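Local coordinates for Sn-glycerol-3-phosphate ABC transporter substrate-binding protein UspB (PDB 4MFI) that serves as the substrate-binding subunit of an ABC transporter, is specific for glycerophosphocholine and probably hands it over for uptake, at residues P155-K161 and D286-L292; G194-G199 and G264-V270. All coordinates share one frame; numbering follows the deposited sequence.

Interaction 1 of 2, residues P155-K161 and D286-L292; sequences PLFYYNK and DFGAAPL
F157 and A290, and two residues on Y159 and G288, each join their backbones by a pair of hydrogen bonds, F157 N to A290 O at 2.9 Å and G288 N to Y159 O at 2.8 Å among them. A fifth bond, from K161 N to D286 O at 2.9 Å, carries the pairing past the strand into the first residue of helix 161-166. The non-hydrogen-bonded pairs are Y158 with A289 and N160 with F287. The two strand axes come within 4.7 Å and are antiparallel, 157° between their directions. This is part of the mixed sheet in the alpha/beta architecture of a bacterial solute-binding protein: strand 144-160 has 287-290 on one flank and 268-272 on the other.

On the face bearing F157 and Y159, Y159 CG sits between its backbone N and carbonyl carbon (chi1 68°). From there the ring leans over G288, whose CA lies 3.9 Å from the ring centroid in a CH-pi contact displaced toward the rim; the absent side chain makes room for it. The Y159 hydroxyl is held by D171. On the other face L156 CD2 meets A289 CB at 3.8 Å, while F287 CE2 approaches the edge of the Y158 ring, 4.2 Å from CD1.

The charges of K161 and D286 are linked through water. K161 stretches its extended chain past D286, leaving NZ 4.4 Å from OD2, too far apart for a salt bridge; two waters span the gap, one to each carboxylate oxygen, and NZ forms its salt bridge with D171.

Interaction 2 of 2, residues G194-G199 and G264-V270; sequences GRSAHG and GILASAV
R195 grips the carbonyl oxygen of G264 side-on: NE at 2.8 Å and NH2 at 2.9 Å both donate to G264 O, which lies almost in the guanidinium plane. A bend at chi3 (81°) brings the group round to it, while NH1 turns to V191 O on helix 177-191. G264 itself ends helix 257-262 in a Schellman motif with positive phi, so the arginine binds the chain just where it leaves that helix.

Backbone bonds continue from there. S196 is held by I265 and A267, with N to I265 O at 3.0 Å and O accepting from A267 N, and further along G199 N reaches S268 O. The two segments run in the same direction, but the intervening A197 and A267 leave the extended conformation, and the pairing is intermittent. The contact thus lies between the edge of the large mixed sheet, at strand 268-272, and the two-stranded parallel sheet of 198-201 and 251-254.

The S268 hydroxyl bridges the backbone carbonyl of A197 and the imidazole of H198. It donates to A197 O at 2.8 Å and accepts from H198 ND1 at 2.9 Å, the latter nearly straight (171°) and in the imidazole plane. This bond implies a proton on ND1 and, together with the edge-to-face contacts of F180 and W200, would hold the ring's rotation.

Among apolar contacts, L266 presses both methyls against the bare CA of G199, CD1 at 3.7 Å, and CD2 also meets S196 CB.

Overall arrangement
From the N terminus the chain first lays down 155-161, the last residues of strand 144-160 and the start of helix 161-166, and then reaches 194-199 after helix 177-191. Interaction 2 closes when 264-270 returns to 194-199; 286-292 then comes back to 155-161 and closes interaction 1, so the loop of interaction 2 is nested inside that of interaction 1. Their centres are about 11 Å apart. Strand 144-160 lies between 268-272 and 287-290, and backbone pairs such as Y158 with A269 join the two contacts directly. Interaction 1 pairs two strands within the large sheet, and interaction 2 ties the small parallel sheet to it; the long strand 144-160 also pairs with 307-310.

Interaction 1 of 2, residues P155-K161 and D286-L292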
loop_
_atom_site.group_PDB
_atom_site.type_symbol
_atom_site.label_atom_id
_atom_site.label_comp_id
_atom_site.label_asym_id
_atom_site.label_seq_id
_atom_site.Cartn_x
_atom_site.Cartn_y
_atom_site.Cartn_z
ATOM N N PRO A 155 -2.394 -1.005 5.751
ATOM C CA PRO A 155 -2.681 -2.073 6.709
ATOM C C PRO A 155 -3.807 -1.667 7.666
ATOM O O PRO A 155 -4.095 -0.477 7.855
ATOM C CB PRO A 155 -1.358 -2.216 7.468
ATOM C CG PRO A 155 -0.320 -1.714 6.501
ATOM C CD PRO A 155 -0.999 -0.545 5.849
ATOM N N LEU A 156 -4.432 -2.671 8.265
ATOM C CA LEU A 156 -5.533 -2.483 9.197
ATOM C C LEU A 156 -5.401 -3.561 10.269
ATOM O O LEU A 156 -4.942 -4.666 9.978
ATOM C CB LEU A 156 -6.854 -2.643 8.449
ATOM C CG LEU A 156 -8.110 -2.087 9.107
ATOM C CD1 LEU A 156 -7.967 -0.595 9.348
ATOM C CD2 LEU A 156 -9.323 -2.384 8.225
ATOM N N PHE A 157 -5.782 -3.242 11.505
ATOM C CA PHE A 157 -5.711 -4.202 12.608
ATOM C C PHE A 157 -7.083 -4.847 12.790
ATOM O O PHE A 157 -8.039 -4.192 13.196
ATOM C CB PHE A 157 -5.250 -3.497 13.895
ATOM C CG PHE A 157 -4.908 -4.436 15.022
ATOM C CD1 PHE A 157 -5.908 -5.005 15.808
ATOM C CD2 PHE A 157 -3.580 -4.731 15.317
ATOM C CE1 PHE A 157 -5.586 -5.884 16.856
ATOM C CE2 PHE A 157 -3.250 -5.589 16.366
ATOM C CZ PHE A 157 -4.253 -6.171 17.133
ATOM N N TYR A 158 -7.180 -6.131 12.464
ATOM C CA TYR A 158 -8.428 -6.871 12.574
ATOM C C TYR A 158 -8.451 -7.629 13.891
ATOM O O TYR A 158 -7.445 -8.230 14.279
ATOM C CB TYR A 158 -8.546 -7.870 11.421
ATOM C CG TYR A 158 -8.672 -7.245 10.049
ATOM C CD1 TYR A 158 -9.925 -6.974 9.509
ATOM C CD2 TYR A 158 -7.546 -6.940 9.278
ATOM C CE1 TYR A 158 -10.066 -6.423 8.250
ATOM C CE2 TYR A 158 -7.679 -6.370 8.004
ATOM C CZ TYR A 158 -8.947 -6.114 7.499
ATOM O OH TYR A 158 -9.116 -5.567 6.238
ATOM N N TYR A 159 -9.591 -7.629 14.578
ATOM C CA TYR A 159 -9.688 -8.373 15.833
ATOM C C TYR A 159 -11.019 -9.077 16.035
ATOM O O TYR A 159 -12.074 -8.581 15.634
ATOM C CB TYR A 159 -9.318 -7.512 17.049
ATOM C CG TYR A 159 -10.259 -6.373 17.402
ATOM C CD1 TYR A 159 -10.170 -5.134 16.766
ATOM C CD2 TYR A 159 -11.206 -6.518 18.413
ATOM C CE1 TYR A 159 -11.015 -4.079 17.117
ATOM C CE2 TYR A 159 -12.049 -5.476 18.771
ATOM C CZ TYR A 159 -11.958 -4.262 18.117
ATOM O OH TYR A 159 -12.800 -3.234 18.485
ATOM N N ASN A 160 -10.931 -10.252 16.647
ATOM C CA ASN A 160 -12.063 -11.118 16.937
ATOM C C ASN A 160 -12.678 -10.669 18.263
ATOM O O ASN A 160 -12.035 -10.753 19.317
ATOM C CB ASN A 160 -11.524 -12.548 17.011
ATOM C CG ASN A 160 -12.583 -13.581 17.281
ATOM O OD1 ASN A 160 -13.446 -13.409 18.137
ATOM N ND2 ASN A 160 -12.491 -14.702 16.569
ATOM N N LYS A 161 -13.917 -10.180 18.217
ATOM C CA LYS A 161 -14.538 -9.609 19.413
ATOM C C LYS A 161 -14.857 -10.650 20.477
ATOM O O LYS A 161 -14.823 -10.338 21.661
ATOM C CB LYS A 161 -15.771 -8.783 19.058
ATOM C CG LYS A 161 -15.415 -7.544 18.274
ATOM C CD LYS A 161 -16.460 -6.463 18.436
ATOM C CE LYS A 161 -16.081 -5.230 17.646
ATOM N NZ LYS A 161 -17.022 -4.117 17.927
ATOM N N ASP A 286 -18.365 -11.825 15.350
ATOM C CA ASP A 286 -18.282 -10.369 15.359
ATOM C C ASP A 286 -16.812 -9.975 15.363
ATOM O O ASP A 286 -16.033 -10.474 16.184
ATOM C CB ASP A 286 -18.974 -9.821 16.608
ATOM C CG ASP A 286 -19.177 -8.321 16.565
ATOM O OD1 ASP A 286 -18.990 -7.708 15.490
ATOM O OD2 ASP A 286 -19.547 -7.754 17.616
ATOM N N PHE A 287 -16.424 -9.092 14.450
ATOM C CA PHE A 287 -15.048 -8.617 14.425
ATOM C C PHE A 287 -14.973 -7.100 14.354
ATOM O O PHE A 287 -15.909 -6.421 13.904
ATOM C CB PHE A 287 -14.234 -9.277 13.293
ATOM C CG PHE A 287 -14.562 -8.763 11.915
ATOM C CD1 PHE A 287 -15.621 -9.295 11.196
ATOM C CD2 PHE A 287 -13.788 -7.772 11.330
ATOM C CE1 PHE A 287 -15.922 -8.829 9.928
ATOM C CE2 PHE A 287 -14.082 -7.295 10.057
ATOM C CZ PHE A 287 -15.148 -7.830 9.353
ATOM N N GLY A 288 -13.853 -6.573 14.825
ATOM C CA GLY A 288 -13.576 -5.157 14.738
ATOM C C GLY A 288 -12.426 -4.857 13.796
ATOM O O GLY A 288 -11.601 -5.719 13.462
ATOM N N ALA A 289 -12.395 -3.611 13.347
ATOM C CA ALA A 289 -11.261 -3.068 12.624
ATOM C C ALA A 289 -10.763 -1.876 13.415
ATOM O O ALA A 289 -11.561 -1.095 13.927
ATOM C CB ALA A 289 -11.669 -2.646 11.231
ATOM N N ALA A 290 -9.444 -1.754 13.521
ATOM C CA ALA A 290 -8.809 -0.679 14.261
ATOM C C ALA A 290 -7.633 -0.151 13.457
ATOM O O ALA A 290 -7.003 -0.899 12.693
ATOM C CB ALA A 290 -8.330 -1.192 15.613
ATOM N N PRO A 291 -7.319 1.140 13.623
ATOM C CA PRO A 291 -6.075 1.634 13.033
ATOM C C PRO A 291 -4.902 0.970 13.733
ATOM O O PRO A 291 -5.031 0.490 14.870
ATOM C CB PRO A 291 -6.107 3.133 13.353
ATOM C CG PRO A 291 -6.926 3.236 14.580
ATOM C CD PRO A 291 -7.976 2.151 14.469
ATOM N N LEU A 292 -3.763 0.926 13.059
ATOM C CA LEU A 292 -2.562 0.424 13.704
ATOM C C LEU A 292 -2.199 1.359 14.857
ATOM O O LEU A 292 -2.479 2.555 14.795
ATOM C CB LEU A 292 -1.408 0.336 12.707
ATOM C CG LEU A 292 -1.320 -0.937 11.858
ATOM C CD1 LEU A 292 -2.568 -1.206 11.020
ATOM C CD2 LEU A 292 -0.072 -0.861 10.993
HETATM O O HOH W 1 -16.644 -12.446 17.763
HETATM O O HOH W 2 -19.698 -5.059 18.251
HETATM O O HOH W 3 -19.030 -5.079 15.804
#

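Interaction 2 of 2, residues G194-G199 and G264-V270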
loop_
_atom_site.group_PDB
_atom_site.type_symbol
_atom_site.label_atom_id
_atom_site.label_comp_id
_atom_site.label_asym_id
_atom_site.label_seq_id
_atom_site.Cartn_x
_atom_site.Cartn_y
_atom_site.Cartn_z
ATOM N N GLY A 194 -3.741 -24.960 18.924
ATOM C CA GLY A 194 -3.846 -24.950 17.476
ATOM C C GLY A 194 -4.329 -23.645 16.867
ATOM O O GLY A 194 -4.559 -23.570 15.658
ATOM N N ARG A 195 -4.495 -22.623 17.704
ATOM C CA ARG A 195 -4.858 -21.281 17.255
ATOM C C ARG A 195 -3.851 -20.283 17.833
ATOM O O ARG A 195 -3.020 -20.645 18.674
ATOM C CB ARG A 195 -6.278 -20.925 17.708
ATOM C CG ARG A 195 -7.368 -21.819 17.141
ATOM C CD ARG A 195 -8.672 -21.595 17.906
ATOM N NE ARG A 195 -9.411 -20.423 17.474
ATOM C CZ ARG A 195 -10.393 -19.849 18.167
ATOM N NH1 ARG A 195 -10.710 -20.268 19.395
ATOM N NH2 ARG A 195 -11.019 -18.805 17.650
ATOM N N SER A 196 -3.914 -19.034 17.379
ATOM C CA SER A 196 -2.979 -18.009 17.852
ATOM C C SER A 196 -3.693 -16.713 18.172
ATOM O O SER A 196 -4.730 -16.404 17.575
ATOM C CB SER A 196 -1.899 -17.732 16.800
ATOM O OG SER A 196 -1.060 -18.856 16.626
ATOM N N ALA A 197 -3.123 -15.951 19.103
ATOM C CA ALA A 197 -3.630 -14.620 19.436
ATOM C C ALA A 197 -3.459 -13.649 18.271
ATOM O O ALA A 197 -4.265 -12.730 18.103
ATOM C CB ALA A 197 -2.915 -14.075 20.667
ATOM N N HIS A 198 -2.388 -13.831 17.496
ATOM C CA HIS A 198 -2.031 -12.883 16.442
ATOM C C HIS A 198 -1.348 -13.630 15.320
ATOM O O HIS A 198 -0.544 -14.522 15.572
ATOM C CB HIS A 198 -1.089 -11.797 16.996
ATOM C CG HIS A 198 -0.942 -10.609 16.096
ATOM N ND1 HIS A 198 -1.963 -9.707 15.889
ATOM C CD2 HIS A 198 0.105 -10.171 15.352
ATOM C CE1 HIS A 198 -1.554 -8.762 15.058
ATOM N NE2 HIS A 198 -0.303 -9.022 14.714
ATOM N N GLY A 199 -1.677 -13.275 14.083
ATOM C CA GLY A 199 -0.937 -13.787 12.940
ATOM C C GLY A 199 -0.194 -12.663 12.254
ATOM O O GLY A 199 -0.749 -11.588 12.031
ATOM N N GLY A 264 -11.162 -17.966 11.946
ATOM C CA GLY A 264 -11.042 -18.045 13.390
ATOM C C GLY A 264 -9.761 -18.655 13.931
ATOM O O GLY A 264 -9.658 -18.897 15.133
ATOM N N ILE A 265 -8.784 -18.907 13.065
ATOM C CA ILE A 265 -7.511 -19.466 13.515
ATOM C C ILE A 265 -6.695 -18.428 14.302
ATOM O O ILE A 265 -5.972 -18.773 15.243
ATOM C CB ILE A 265 -6.677 -19.980 12.321
ATOM C CG1 ILE A 265 -7.477 -20.987 11.491
ATOM C CG2 ILE A 265 -5.360 -20.599 12.800
ATOM C CD1 ILE A 265 -8.057 -22.132 12.301
ATOM N N LEU A 266 -6.827 -17.160 13.913
ATOM C CA LEU A 266 -6.108 -16.044 14.527
ATOM C C LEU A 266 -7.086 -15.109 15.214
ATOM O O LEU A 266 -8.066 -14.683 14.596
ATOM C CB LEU A 266 -5.376 -15.237 13.457
ATOM C CG LEU A 266 -4.472 -16.008 12.504
ATOM C CD1 LEU A 266 -3.995 -15.095 11.382
ATOM C CD2 LEU A 266 -3.281 -16.640 13.235
ATOM N N ALA A 267 -6.810 -14.731 16.464
ATOM C CA ALA A 267 -7.677 -13.763 17.152
ATOM C C ALA A 267 -7.530 -12.349 16.592
ATOM O O ALA A 267 -8.400 -11.500 16.793
ATOM C CB ALA A 267 -7.412 -13.760 18.647
ATOM N N SER A 268 -6.412 -12.089 15.920
ATOM C CA SER A 268 -6.138 -10.773 15.361
ATOM C C SER A 268 -5.045 -10.870 14.309
ATOM O O SER A 268 -4.298 -11.859 14.257
ATOM C CB SER A 268 -5.737 -9.778 16.461
ATOM O OG SER A 268 -4.523 -10.146 17.094
ATOM N N ALA A 269 -4.937 -9.831 13.485
ATOM C CA ALA A 269 -3.973 -9.806 12.393
ATOM C C ALA A 269 -3.904 -8.421 11.807
ATOM O O ALA A 269 -4.904 -7.714 11.766
ATOM C CB ALA A 269 -4.390 -10.790 11.302
ATOM N N VAL A 270 -2.714 -8.032 11.357
ATOM C CA VAL A 270 -2.572 -6.862 10.501
ATOM C C VAL A 270 -2.572 -7.329 9.051
ATOM O O VAL A 270 -1.721 -8.112 8.627
ATOM C CB VAL A 270 -1.296 -6.059 10.818
ATOM C CG1 VAL A 270 -1.113 -4.927 9.812
ATOM C CG2 VAL A 270 -1.365 -5.505 12.234
HETATM O O HOH W 4 0.011 -9.047 11.851
#